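Local coordinates for protein transketolase (Campylobacter jejuni, PDB 3L84) that belongs to the transketolase family of thiamine diphosphate-binding enzymes, with two domains of the cofactor-binding clan followed by a smaller C-terminal domain, at residues R319-D324 with Y404-P409; R426-A429 with K434-F437; S139-H144 with E309-K314; V350-L355 with T371-M376. One frame throughout, in Å; residues are numbered along the deposited sequence.

Contact 1: R319-D324 with Y404-P409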
loop_
_atom_site.group_PDB
_atom_site.type_symbol
_atom_site.label_atom_id
_atom_site.label_comp_id
_atom_site.label_asym_id
_atom_site.label_seq_id
_atom_site.Cartn_x
_atom_site.Cartn_y
_atom_site.Cartn_z
ATOM N N ARG A 319 33.023 14.728 -4.454
ATOM C CA ARG A 319 32.848 13.277 -4.368
ATOM C C ARG A 319 31.385 12.888 -4.296
ATOM O O ARG A 319 30.982 11.880 -4.888
ATOM C CB ARG A 319 33.606 12.702 -3.177
ATOM C CG ARG A 319 35.122 12.827 -3.276
ATOM C CD ARG A 319 35.839 12.008 -2.227
ATOM N NE ARG A 319 35.539 12.413 -0.859
ATOM C CZ ARG A 319 36.180 13.345 -0.177
ATOM N NH1 ARG A 319 37.164 14.064 -0.725
ATOM N NH2 ARG A 319 35.832 13.616 1.082
ATOM N N LEU A 320 30.582 13.645 -3.552
ATOM C CA LEU A 320 29.171 13.334 -3.433
ATOM C C LEU A 320 28.444 13.495 -4.761
ATOM O O LEU A 320 27.527 12.749 -5.085
ATOM C CB LEU A 320 28.526 14.223 -2.374
ATOM C CG LEU A 320 28.926 13.979 -0.944
ATOM C CD1 LEU A 320 28.512 15.141 -0.086
ATOM C CD2 LEU A 320 28.351 12.667 -0.418
ATOM N N LEU A 321 28.868 14.485 -5.545
ATOM C CA LEU A 321 28.227 14.770 -6.830
ATOM C C LEU A 321 28.724 13.818 -7.925
ATOM O O LEU A 321 28.037 13.652 -8.914
ATOM C CB LEU A 321 28.497 16.219 -7.261
ATOM C CG LEU A 321 27.828 17.293 -6.387
ATOM C CD1 LEU A 321 28.345 18.644 -6.809
ATOM C CD2 LEU A 321 26.324 17.245 -6.522
ATOM N N ASN A 322 29.873 13.187 -7.716
ATOM C CA ASN A 322 30.542 12.356 -8.727
ATOM C C ASN A 322 31.012 11.031 -8.142
ATOM O O ASN A 322 32.211 10.742 -8.097
ATOM C CB ASN A 322 31.744 13.122 -9.257
ATOM C CG ASN A 322 31.358 14.383 -9.958
ATOM O OD1 ASN A 322 30.881 14.326 -11.097
ATOM N ND2 ASN A 322 31.544 15.541 -9.302
ATOM N N PRO A 323 30.067 10.215 -7.656
ATOM C CA PRO A 323 30.456 8.965 -7.046
ATOM C C PRO A 323 31.122 8.032 -8.052
ATOM O O PRO A 323 30.736 7.988 -9.238
ATOM C CB PRO A 323 29.134 8.396 -6.519
ATOM C CG PRO A 323 28.086 9.071 -7.287
ATOM C CD PRO A 323 28.621 10.439 -7.588
ATOM N N ASP A 324 32.125 7.308 -7.563
ATOM C CA ASP A 324 32.890 6.397 -8.401
ATOM C C ASP A 324 32.495 4.976 -8.041
ATOM O O ASP A 324 32.986 4.408 -7.072
ATOM C CB ASP A 324 34.386 6.593 -8.147
ATOM C CG ASP A 324 35.248 5.733 -9.035
ATOM O OD1 ASP A 324 34.779 4.744 -9.638
ATOM O OD2 ASP A 324 36.456 6.089 -9.154
ATOM N N TYR A 404 17.445 14.920 -3.604
ATOM C CA TYR A 404 18.043 16.091 -2.956
ATOM C C TYR A 404 19.261 16.618 -3.691
ATOM O O TYR A 404 19.417 17.831 -3.835
ATOM C CB TYR A 404 18.377 15.759 -1.483
ATOM C CG TYR A 404 18.820 16.957 -0.700
ATOM C CD1 TYR A 404 17.905 17.821 -0.155
ATOM C CD2 TYR A 404 20.158 17.277 -0.567
ATOM C CE1 TYR A 404 18.278 18.934 0.492
ATOM C CE2 TYR A 404 20.562 18.385 0.097
ATOM C CZ TYR A 404 19.616 19.240 0.647
ATOM O OH TYR A 404 20.028 20.390 1.298
ATOM N N GLY A 405 20.163 15.736 -4.094
ATOM C CA GLY A 405 21.276 16.080 -4.959
ATOM C C GLY A 405 22.559 15.325 -4.659
ATOM O O GLY A 405 23.446 15.308 -5.504
ATOM N N ILE A 406 22.708 14.779 -3.462
ATOM C CA ILE A 406 23.968 14.194 -3.007
ATOM C C ILE A 406 23.837 12.795 -2.359
ATOM O O ILE A 406 24.880 12.252 -1.900
ATOM C CB ILE A 406 24.696 15.140 -2.028
ATOM C CG1 ILE A 406 23.810 15.471 -0.815
ATOM C CG2 ILE A 406 25.198 16.391 -2.763
ATOM C CD1 ILE A 406 24.576 16.112 0.374
ATOM N N PHE A 407 22.654 12.205 -2.360
ATOM C CA PHE A 407 22.410 10.961 -1.618
ATOM C C PHE A 407 21.991 9.800 -2.495
ATOM O O PHE A 407 21.366 9.974 -3.551
ATOM C CB PHE A 407 21.351 11.155 -0.535
ATOM C CG PHE A 407 21.711 12.175 0.507
ATOM C CD1 PHE A 407 22.794 11.979 1.333
ATOM C CD2 PHE A 407 21.008 13.349 0.610
ATOM C CE1 PHE A 407 23.135 12.917 2.292
ATOM C CE2 PHE A 407 21.338 14.308 1.566
ATOM C CZ PHE A 407 22.441 14.069 2.393
ATOM N N LEU A 408 22.369 8.614 -2.030
ATOM C CA LEU A 408 22.042 7.307 -2.622
ATOM C C LEU A 408 21.338 6.502 -1.520
ATOM O O LEU A 408 22.041 5.860 -0.708
ATOM C CB LEU A 408 23.323 6.621 -3.071
ATOM C CG LEU A 408 24.016 7.307 -4.240
ATOM C CD1 LEU A 408 25.476 6.897 -4.316
ATOM C CD2 LEU A 408 23.305 7.017 -5.525
ATOM N N PRO A 409 20.011 6.564 -1.454
ATOM C CA PRO A 409 19.308 5.976 -0.320
ATOM C C PRO A 409 18.819 4.562 -0.569
ATOM O O PRO A 409 18.517 4.167 -1.701
ATOM C CB PRO A 409 18.115 6.893 -0.151
ATOM C CG PRO A 409 17.764 7.229 -1.568
ATOM C CD PRO A 409 19.101 7.380 -2.266
HETATM O O HOH W 1 26.414 10.703 -3.565
#
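The last turn of helix 314-321 comes up to the loop joining helix 391-404 to strand 408-414, and the backbones are nearest at Leu320 and Ile406, with their CA atoms 5.3 Å apart. At that spacing a single water spans the gap, donating to Leu320 O at 2.8 Å and to Ile406 O at 2.7 Å, which satisfies two main-chain carbonyls that have no direct partner across the contact. Beside the water the side chains close up: Leu320 CB lies 4.0 Å from Ile406 CB, and farther out Leu320 CD1 meets Ile406 CD1 at 4.1 Å. The two branches of the isoleucine face different ways. Its CG1 sits between the backbone N and the carbonyl carbon (chi1 58°), where it lies over the centre of the Phe407 ring, while CG2 is turned to the helix and touches Leu321 CD2 at 4.0 Å. Leu321, at the exposed border, reaches on with the same methyl to Gly405 O, 3.6 Å away. Gly405 leaves the helix with phi at 144°, a conformation in which a side-chain carbon would jam against the carbonyl O of Tyr404, so glycine suits the turn. Leu320 and Ile406 are buried, which suits their hydrocarbon side chains; Leu321 meets Ile406 from the exposed side. Just beyond, Leu408 pairs through its backbone with Gly357 and Leu359. The arrangement is thus an interdomain seam: helix 314-321, in the thiamine diphosphate-binding part of the chain, leans on the helix-to-strand loop of the parallel alpha/beta sheet in the pyrimidine-binding domain.

Contact 2: R426-A429 with K434-F437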
loop_
_atom_site.group_PDB
_atom_site.type_symbol
_atom_site.label_atom_id
_atom_site.label_comp_id
_atom_site.label_asym_id
_atom_site.label_seq_id
_atom_site.Cartn_x
_atom_site.Cartn_y
_atom_site.Cartn_z
ATOM N N ARG A 426 6.294 3.265 -6.788
ATOM C CA ARG A 426 5.859 3.612 -8.110
ATOM C C ARG A 426 6.308 5.012 -8.492
ATOM O O ARG A 426 6.658 5.228 -9.660
ATOM C CB ARG A 426 4.342 3.504 -8.192
ATOM C CG ARG A 426 3.840 3.383 -9.600
ATOM C CD ARG A 426 2.289 3.278 -9.672
ATOM N NE ARG A 426 1.865 2.780 -10.974
ATOM C CZ ARG A 426 1.358 3.512 -11.955
ATOM N NH1 ARG A 426 1.168 4.804 -11.814
ATOM N NH2 ARG A 426 1.020 2.910 -13.084
ATOM N N ILE A 427 6.298 5.964 -7.567
ATOM C CA ILE A 427 6.817 7.297 -7.855
ATOM C C ILE A 427 8.319 7.238 -8.151
ATOM O O ILE A 427 8.809 7.946 -9.054
ATOM C CB ILE A 427 6.509 8.274 -6.715
ATOM C CG1 ILE A 427 5.006 8.483 -6.546
ATOM C CG2 ILE A 427 7.219 9.616 -6.939
ATOM C CD1 ILE A 427 4.412 9.445 -7.616
ATOM N N ALA A 428 9.073 6.435 -7.428
ATOM C CA ALA A 428 10.491 6.245 -7.754
ATOM C C ALA A 428 10.661 5.795 -9.194
ATOM O O ALA A 428 11.545 6.272 -9.928
ATOM C CB ALA A 428 11.129 5.258 -6.782
ATOM N N ALA A 429 9.856 4.821 -9.607
ATOM C CA ALA A 429 9.889 4.297 -10.957
ATOM C C ALA A 429 9.497 5.345 -11.980
ATOM O O ALA A 429 10.169 5.506 -13.013
ATOM C CB ALA A 429 9.008 3.058 -11.043
ATOM N N LYS A 434 17.454 7.013 -8.504
ATOM C CA LYS A 434 18.333 6.000 -7.944
ATOM C C LYS A 434 18.036 5.813 -6.461
ATOM O O LYS A 434 18.559 6.501 -5.593
ATOM C CB LYS A 434 19.794 6.321 -8.244
ATOM C CG LYS A 434 20.096 6.479 -9.684
ATOM C CD LYS A 434 19.504 5.396 -10.617
ATOM C CE LYS A 434 19.985 4.009 -10.311
ATOM N NZ LYS A 434 21.508 3.884 -10.572
ATOM N N HIS A 435 17.120 4.898 -6.192
ATOM C CA HIS A 435 16.611 4.585 -4.852
ATOM C C HIS A 435 16.515 3.067 -4.832
ATOM O O HIS A 435 15.971 2.450 -5.763
ATOM C CB HIS A 435 15.231 5.231 -4.675
ATOM C CG HIS A 435 14.508 4.929 -3.390
ATOM N ND1 HIS A 435 13.290 5.513 -3.103
ATOM C CD2 HIS A 435 14.785 4.122 -2.337
ATOM C CE1 HIS A 435 12.847 5.058 -1.935
ATOM N NE2 HIS A 435 13.743 4.205 -1.448
ATOM N N PHE A 436 17.155 2.448 -3.842
ATOM C CA PHE A 436 17.274 0.985 -3.790
ATOM C C PHE A 436 16.366 0.418 -2.718
ATOM O O PHE A 436 16.307 0.924 -1.605
ATOM C CB PHE A 436 18.748 0.618 -3.526
ATOM C CG PHE A 436 19.692 1.348 -4.441
ATOM C CD1 PHE A 436 19.755 1.036 -5.768
ATOM C CD2 PHE A 436 20.443 2.403 -3.989
ATOM C CE1 PHE A 436 20.551 1.731 -6.617
ATOM C CE2 PHE A 436 21.266 3.109 -4.865
ATOM C CZ PHE A 436 21.288 2.800 -6.167
ATOM N N PHE A 437 15.644 -0.628 -3.060
ATOM C CA PHE A 437 14.660 -1.254 -2.184
ATOM C C PHE A 437 15.158 -2.619 -1.775
ATOM O O PHE A 437 15.483 -3.443 -2.637
ATOM C CB PHE A 437 13.278 -1.338 -2.894
ATOM C CG PHE A 437 12.640 0.013 -3.156
ATOM C CD1 PHE A 437 11.672 0.500 -2.295
ATOM C CD2 PHE A 437 13.039 0.797 -4.214
ATOM C CE1 PHE A 437 11.112 1.760 -2.516
ATOM C CE2 PHE A 437 12.480 2.050 -4.411
ATOM C CZ PHE A 437 11.540 2.504 -3.562
#
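His435 packs against Ala428, and its side chain can be followed outward from the residue just before strand 436-440. CB points at helix 418-431, and with CG anti to the backbone N (chi1 176°) the imidazole runs past Ala428 toward strand 408-414. ND1 comes first to the helix, 4.3 Å from Ala428 CB, an oblique approach; this nitrogen is hydrogen-bonded to Asn399 on helix 391-404. On the other side of the ring, CD2 packs near Pro409 O in the neighbouring strand. CE1 and the rest of the ring are covered on one face by Phe437, whose CZ lies 3.3 Å above the imidazole plane, over its centre. NE2, the tip, lies over the Phe437 ring toward its rim and is hydrogen-bonded to Ser411. Phe437 in turn presents its edge to the helix, with CE2 4.2 Å from Ala428 CB. Alanine suits this spot because its one methyl meets the side of the stacked pair, at the edge of Phe437 and obliquely to His435, while the helix stays close to the sheet, in the beta-alpha-beta unit of strand 408-414, helix 418-431 and strand 436-440. Arg426 turns away from the contact and forms a salt bridge with Glu457 of the second subunit. The chemistry across the two segments is therefore purely van der Waals: both imidazole nitrogens are satisfied by other parts of the domain, which holds the ring's orientation, and Ala428 CB packs against it.

Contact 3: S139-H144 with E309-K314; sequences SDLIDH and EKSAKK. With ACT (acetate ion), chain D.
Leu141 faces the turn between helix 293-310 and helix 314-321, and its CD1 does the touching. CG is anti to the carbonyl carbon (chi1 -67°), which sends CD1 toward Ser311 OG at 3.5 Å and Lys313 CB at 4.0 Å. Ser311 is modelled in two conformers, so its part in the contact holds for the one described. In that one OG accepts from Lys313 N at 2.8 Å, an ST turn; its approach to the leucine methyl is simple packing. Lys313 offers only its base to Leu141: its chain bends at chi2 and the ammonium end leads away, to a weak bond with Leu136 O. Lys314 is oriented the other way. Its chain folds at both outer torsions so that NZ reaches back to the end of the preceding helix, donating to Glu309 O at 2.8 Å from above the carbonyl plane and to Ser311 O at 2.9 Å almost head-on (160°). An acetate ion, probably from the crystallisation liquor, sits at the start of helix 314-321, its OXT hydrogen-bonded by Lys314 N at 3.2 Å and weakly by Lys314 NZ, with Glu315 N as a further donor. Leucine suits the buried side, lysine the polar one. The interface is thus a small apolar touch, while the Lys314 ammonium, bonded to two carbonyls, and the ST turn hold the helix-to-helix turn; the helix start, with some help from the ammonium, would probably attract an anion.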
loop_
_atom_site.group_PDB
_atom_site.type_symbol
_atom_site.label_atom_id
_atom_site.label_comp_id
_atom_site.label_asym_id
_atom_site.label_seq_id
_atom_site.Cartn_x
_atom_site.Cartn_y
_atom_site.Cartn_z
ATOM N N SER A 139 26.576 24.128 8.399
ATOM C CA SER A 139 25.490 25.120 8.354
ATOM C C SER A 139 25.813 26.367 7.547
ATOM O O SER A 139 24.885 27.068 7.138
ATOM C CB SER A 139 25.048 25.510 9.764
ATOM O OG SER A 139 26.112 26.063 10.480
ATOM N N ASP A 140 27.097 26.617 7.270
ATOM C CA ASP A 140 27.492 27.699 6.365
ATOM C C ASP A 140 27.014 27.418 4.939
ATOM O O ASP A 140 26.755 28.334 4.159
ATOM C CB ASP A 140 29.019 27.877 6.324
ATOM C CG ASP A 140 29.594 28.471 7.597
ATOM O OD1 ASP A 140 28.858 29.162 8.340
ATOM O OD2 ASP A 140 30.808 28.261 7.831
ATOM N N LEU A 141 26.914 26.142 4.575
ATOM C CA LEU A 141 26.585 25.760 3.206
ATOM C C LEU A 141 25.145 25.259 3.028
ATOM O O LEU A 141 24.595 25.292 1.922
ATOM C CB LEU A 141 27.540 24.680 2.706
ATOM C CG LEU A 141 28.987 25.113 2.517
ATOM C CD1 LEU A 141 29.829 23.974 1.917
ATOM C CD2 LEU A 141 29.084 26.403 1.682
ATOM N N ILE A 142 24.529 24.718 4.078
ATOM C CA ILE A 142 23.167 24.199 3.971
ATOM C C ILE A 142 22.299 24.844 5.023
ATOM O O ILE A 142 22.513 24.653 6.220
ATOM C CB ILE A 142 23.101 22.676 4.096
ATOM C CG1 ILE A 142 23.935 22.012 2.993
ATOM C CG2 ILE A 142 21.637 22.193 4.043
ATOM C CD1 ILE A 142 23.372 22.094 1.568
ATOM N N ASP A 143 21.364 25.668 4.577
ATOM C CA ASP A 143 20.527 26.461 5.509
ATOM C C ASP A 143 19.115 26.790 4.997
ATOM O O ASP A 143 18.422 27.625 5.559
ATOM C CB ASP A 143 21.252 27.698 5.984
ATOM C CG ASP A 143 21.427 28.709 4.905
ATOM O OD1 ASP A 143 20.897 28.507 3.784
ATOM O OD2 ASP A 143 22.106 29.743 5.165
ATOM N N HIS A 144 18.658 26.079 4.006
ATOM C CA HIS A 144 17.463 26.464 3.261
ATOM C C HIS A 144 16.209 25.884 3.944
ATOM O O HIS A 144 16.276 25.107 4.910
ATOM C CB HIS A 144 17.595 25.939 1.831
ATOM C CG HIS A 144 17.615 24.456 1.742
ATOM N ND1 HIS A 144 16.467 23.683 1.741
ATOM C CD2 HIS A 144 18.650 23.579 1.717
ATOM C CE1 HIS A 144 16.804 22.409 1.650
ATOM N NE2 HIS A 144 18.125 22.312 1.645
ATOM N N GLU A 309 33.499 28.135 -1.979
ATOM C CA GLU A 309 34.899 28.282 -2.315
ATOM C C GLU A 309 35.762 28.481 -1.071
ATOM O O GLU A 309 36.889 27.960 -1.029
ATOM C CB GLU A 309 35.042 29.421 -3.318
ATOM C CG GLU A 309 36.461 29.801 -3.709
ATOM C CD GLU A 309 37.297 28.669 -4.295
ATOM O OE1 GLU A 309 36.753 27.657 -4.793
ATOM O OE2 GLU A 309 38.538 28.824 -4.271
ATOM N N LYS A 310 35.232 29.201 -0.067
ATOM C CA LYS A 310 35.935 29.387 1.222
ATOM C C LYS A 310 35.904 28.177 2.146
ATOM O O LYS A 310 36.671 28.116 3.114
ATOM C CB LYS A 310 35.332 30.581 1.989
ATOM C CG LYS A 310 35.835 31.927 1.546
ATOM C CD LYS A 310 35.138 33.109 2.266
ATOM C CE LYS A 310 34.982 32.938 3.793
ATOM N NZ LYS A 310 34.647 34.240 4.510
ATOM N N SER A 311 35.018 27.219 1.878
ATOM C CA SER A 311 34.768 26.070 2.761
ATOM C C SER A 311 35.929 25.101 2.696
ATOM O O SER A 311 36.789 25.205 1.779
ATOM C CB SER A 311 33.452 25.351 2.355
ATOM O OG SER A 311 33.172 24.128 3.061
ATOM N N ALA A 312 35.954 24.186 3.656
ATOM C CA ALA A 312 36.844 23.037 3.655
ATOM C C ALA A 312 36.120 21.799 3.110
ATOM O O ALA A 312 36.612 20.684 3.210
ATOM C CB ALA A 312 37.348 22.769 5.060
ATOM N N LYS A 313 34.954 22.019 2.516
ATOM C CA LYS A 313 34.081 20.931 2.065
ATOM C C LYS A 313 34.060 20.730 0.560
ATOM O O LYS A 313 33.252 19.903 0.065
ATOM C CB LYS A 313 32.635 21.206 2.494
ATOM C CG LYS A 313 32.456 21.413 3.965
ATOM C CD LYS A 313 32.869 20.235 4.754
ATOM C CE LYS A 313 32.586 20.401 6.240
ATOM N NZ LYS A 313 32.976 19.169 6.979
ATOM N N LYS A 314 34.888 21.439 -0.188
ATOM C CA LYS A 314 34.835 21.396 -1.660
ATOM C C LYS A 314 35.049 20.012 -2.244
ATOM O O LYS A 314 34.316 19.595 -3.150
ATOM C CB LYS A 314 35.851 22.358 -2.309
ATOM C CG LYS A 314 35.532 23.801 -2.161
ATOM C CD LYS A 314 36.580 24.678 -2.873
ATOM C CE LYS A 314 37.956 24.667 -2.213
ATOM N NZ LYS A 314 37.959 25.388 -0.906
HETATM C C ACT D . 38.555 21.579 -0.037
HETATM O O ACT D . 38.125 20.390 0.152
HETATM O OXT ACT D . 37.851 22.500 0.474
HETATM C CH3 ACT D . 39.744 21.890 -0.912
#

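Contact 4: V350-L355 with T371-M376; sequences VLAKNL and TELHSM
Ala352, Leu373 and Met376 make a compact apolar contact between the end of helix 340-354 and the loop that follows helix 366-369, on the flank of the parallel alpha/beta sheet of the pyrimidine-binding domain. The loop is shaped by a type II beta turn from Leu373 to Met376, closed by Met376 N donating to Leu373 O at 3.1 Å, with Ser375 at positive phi. This turn brings two side chains round to the same alanine. Ala352 CB, pointing toward the loop, lies 3.5 Å from the selenium of Met376 and 4.0 Å from Leu373 CD2. The single methyl of alanine lets the helix and the turn come close. Methionine, present here as selenomethionine, has a long unbranched chain that suits the site; with chi3 at 66° the bend brings CE to within 3.7 Å of Ala352 O. The same oxygen is hydrogen-bonded by Lys383 NZ, and Met376 packs on the Lys383 side chain. As Met376 has two deposited conformers, its fit is that of the one described. Lys353 joins at the exposed border, which suits the hydrocarbon part of a lysine: its aliphatic CG lies 4.2 Å from the selenium and the two side chains cross at about a right angle. Asn349, just before the helix segment, bonds to the main chain of His374 and of Glu372. Inside the helix, asparagine suits the last turn as a second donor: Asn354 ND2 reaches Val350 O at 2.9 Å along a nearly straight bond (174°), with Asn354 N gripping the same oxygen from the opposite face of its plane.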
loop_
_atom_site.group_PDB
_atom_site.type_symbol
_atom_site.label_atom_id
_atom_site.label_comp_id
_atom_site.label_asym_id
_atom_site.label_seq_id
_atom_site.Cartn_x
_atom_site.Cartn_y
_atom_site.Cartn_z
ATOM N N VAL A 350 29.860 -2.348 2.601
ATOM C CA VAL A 350 30.921 -1.941 1.684
ATOM C C VAL A 350 30.519 -0.666 0.943
ATOM O O VAL A 350 31.322 0.257 0.783
ATOM C CB VAL A 350 31.218 -3.074 0.679
ATOM C CG1 VAL A 350 32.089 -2.584 -0.475
ATOM C CG2 VAL A 350 31.915 -4.262 1.385
ATOM N N LEU A 351 29.270 -0.581 0.510
ATOM C CA LEU A 351 28.803 0.607 -0.203
ATOM C C LEU A 351 28.834 1.830 0.688
ATOM O O LEU A 351 29.316 2.895 0.261
ATOM C CB LEU A 351 27.409 0.391 -0.809
ATOM C CG LEU A 351 27.355 -0.681 -1.907
ATOM C CD1 LEU A 351 25.899 -0.932 -2.358
ATOM C CD2 LEU A 351 28.197 -0.269 -3.060
ATOM N N ALA A 352 28.383 1.682 1.923
ATOM C CA ALA A 352 28.378 2.815 2.854
ATOM C C ALA A 352 29.797 3.257 3.160
ATOM O O ALA A 352 30.011 4.456 3.373
ATOM C CB ALA A 352 27.626 2.429 4.132
ATOM N N LYS A 353 30.761 2.341 3.217
ATOM C CA LYS A 353 32.157 2.702 3.477
ATOM C C LYS A 353 32.769 3.443 2.312
ATOM O O LYS A 353 33.625 4.327 2.526
ATOM C CB LYS A 353 32.985 1.454 3.774
ATOM C CG LYS A 353 32.664 0.887 5.113
ATOM C CD LYS A 353 33.458 -0.372 5.388
ATOM C CE LYS A 353 32.573 -1.456 6.016
ATOM N NZ LYS A 353 32.625 -2.802 5.295
ATOM N N ASN A 354 32.386 3.101 1.090
ATOM C CA ASN A 354 32.978 3.649 -0.135
ATOM C C ASN A 354 32.288 4.905 -0.648
ATOM O O ASN A 354 32.899 5.664 -1.394
ATOM C CB ASN A 354 32.971 2.606 -1.266
ATOM C CG ASN A 354 34.112 1.600 -1.174
ATOM O OD1 ASN A 354 35.205 1.825 -1.701
ATOM N ND2 ASN A 354 33.880 0.503 -0.495
ATOM N N LEU A 355 31.048 5.148 -0.236
ATOM C CA LEU A 355 30.235 6.208 -0.814
ATOM C C LEU A 355 29.724 7.086 0.311
ATOM O O LEU A 355 28.846 6.679 1.088
ATOM C CB LEU A 355 29.071 5.610 -1.607
ATOM C CG LEU A 355 29.446 4.774 -2.828
ATOM C CD1 LEU A 355 28.264 3.982 -3.319
ATOM C CD2 LEU A 355 30.056 5.599 -3.963
ATOM N N THR A 371 20.426 -4.789 7.730
ATOM C CA THR A 371 20.766 -3.517 7.133
ATOM C C THR A 371 21.618 -2.607 8.005
ATOM O O THR A 371 22.009 -1.533 7.553
ATOM C CB THR A 371 19.453 -2.756 6.753
ATOM O OG1 THR A 371 18.537 -2.780 7.873
ATOM C CG2 THR A 371 18.804 -3.450 5.579
ATOM N N GLU A 372 21.957 -3.001 9.226
ATOM C CA GLU A 372 22.819 -2.138 10.039
ATOM C C GLU A 372 24.130 -1.866 9.329
ATOM O O GLU A 372 24.827 -2.780 8.904
ATOM C CB GLU A 372 23.091 -2.768 11.417
ATOM C CG GLU A 372 23.938 -1.904 12.384
ATOM C CD GLU A 372 24.109 -2.542 13.756
ATOM O OE1 GLU A 372 23.453 -3.552 14.077
ATOM O OE2 GLU A 372 24.974 -2.043 14.515
ATOM N N LEU A 373 24.484 -0.576 9.282
ATOM C CA LEU A 373 25.728 -0.106 8.731
ATOM C C LEU A 373 26.649 0.044 9.944
ATOM O O LEU A 373 26.577 1.017 10.709
ATOM C CB LEU A 373 25.528 1.197 7.963
ATOM C CG LEU A 373 24.482 1.116 6.857
ATOM C CD1 LEU A 373 24.232 2.528 6.328
ATOM C CD2 LEU A 373 24.841 0.098 5.762
ATOM N N HIS A 374 27.462 -0.977 10.167
ATOM C CA HIS A 374 28.172 -1.161 11.419
ATOM C C HIS A 374 29.173 -0.076 11.695
ATOM O O HIS A 374 30.010 0.224 10.859
ATOM C CB HIS A 374 28.874 -2.511 11.418
ATOM C CG HIS A 374 27.943 -3.663 11.329
ATOM N ND1 HIS A 374 27.092 -4.016 12.355
ATOM C CD2 HIS A 374 27.718 -4.536 10.325
ATOM C CE1 HIS A 374 26.382 -5.063 11.978
ATOM N NE2 HIS A 374 26.737 -5.389 10.750
ATOM N N SER A 375 29.074 0.491 12.894
ATOM C CA SER A 375 29.961 1.576 13.359
ATOM C C SER A 375 29.840 2.865 12.542
ATOM O O SER A 375 30.723 3.724 12.619
ATOM C CB SER A 375 31.420 1.103 13.414
ATOM O OG SER A 375 31.530 0.023 14.329
HETATM N N MSE A 376 28.745 3.027 11.781
HETATM C CA MSE A 376 28.553 4.232 10.981
HETATM C C MSE A 376 27.527 5.202 11.576
HETATM O O MSE A 376 27.247 6.246 10.995
HETATM C CB MSE A 376 28.253 3.859 9.532
HETATM C CG MSE A 376 29.259 2.832 9.006
HETATM SE SE MSE A 376 29.534 2.843 7.066
HETATM C CE MSE A 376 30.343 4.588 7.016
#

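Following the chain from the N terminus, contact 3 comes first: residues 139-144 wait through some 164 residues, including most of the first parallel sheet, before 309-314 comes back to meet them. Contact 1 opens directly afterwards at 319-324 and closes at 404-409, bringing the thiamine diphosphate-binding part against the pyrimidine-binding part. Contact 4 lies wholly within that span, a shorter closure of 350-355 on 371-376, and its Leu355 packs on Pro323 and Leu408. Contact 2 is local and last, and no two contacts cross. Contacts 1 and 2 meet through neighbouring strands, where Pro409 O bonds probably to Phe436 N; Tyr404 OH and His144 NE2 likewise probably bond, connecting contacts 1 and 3.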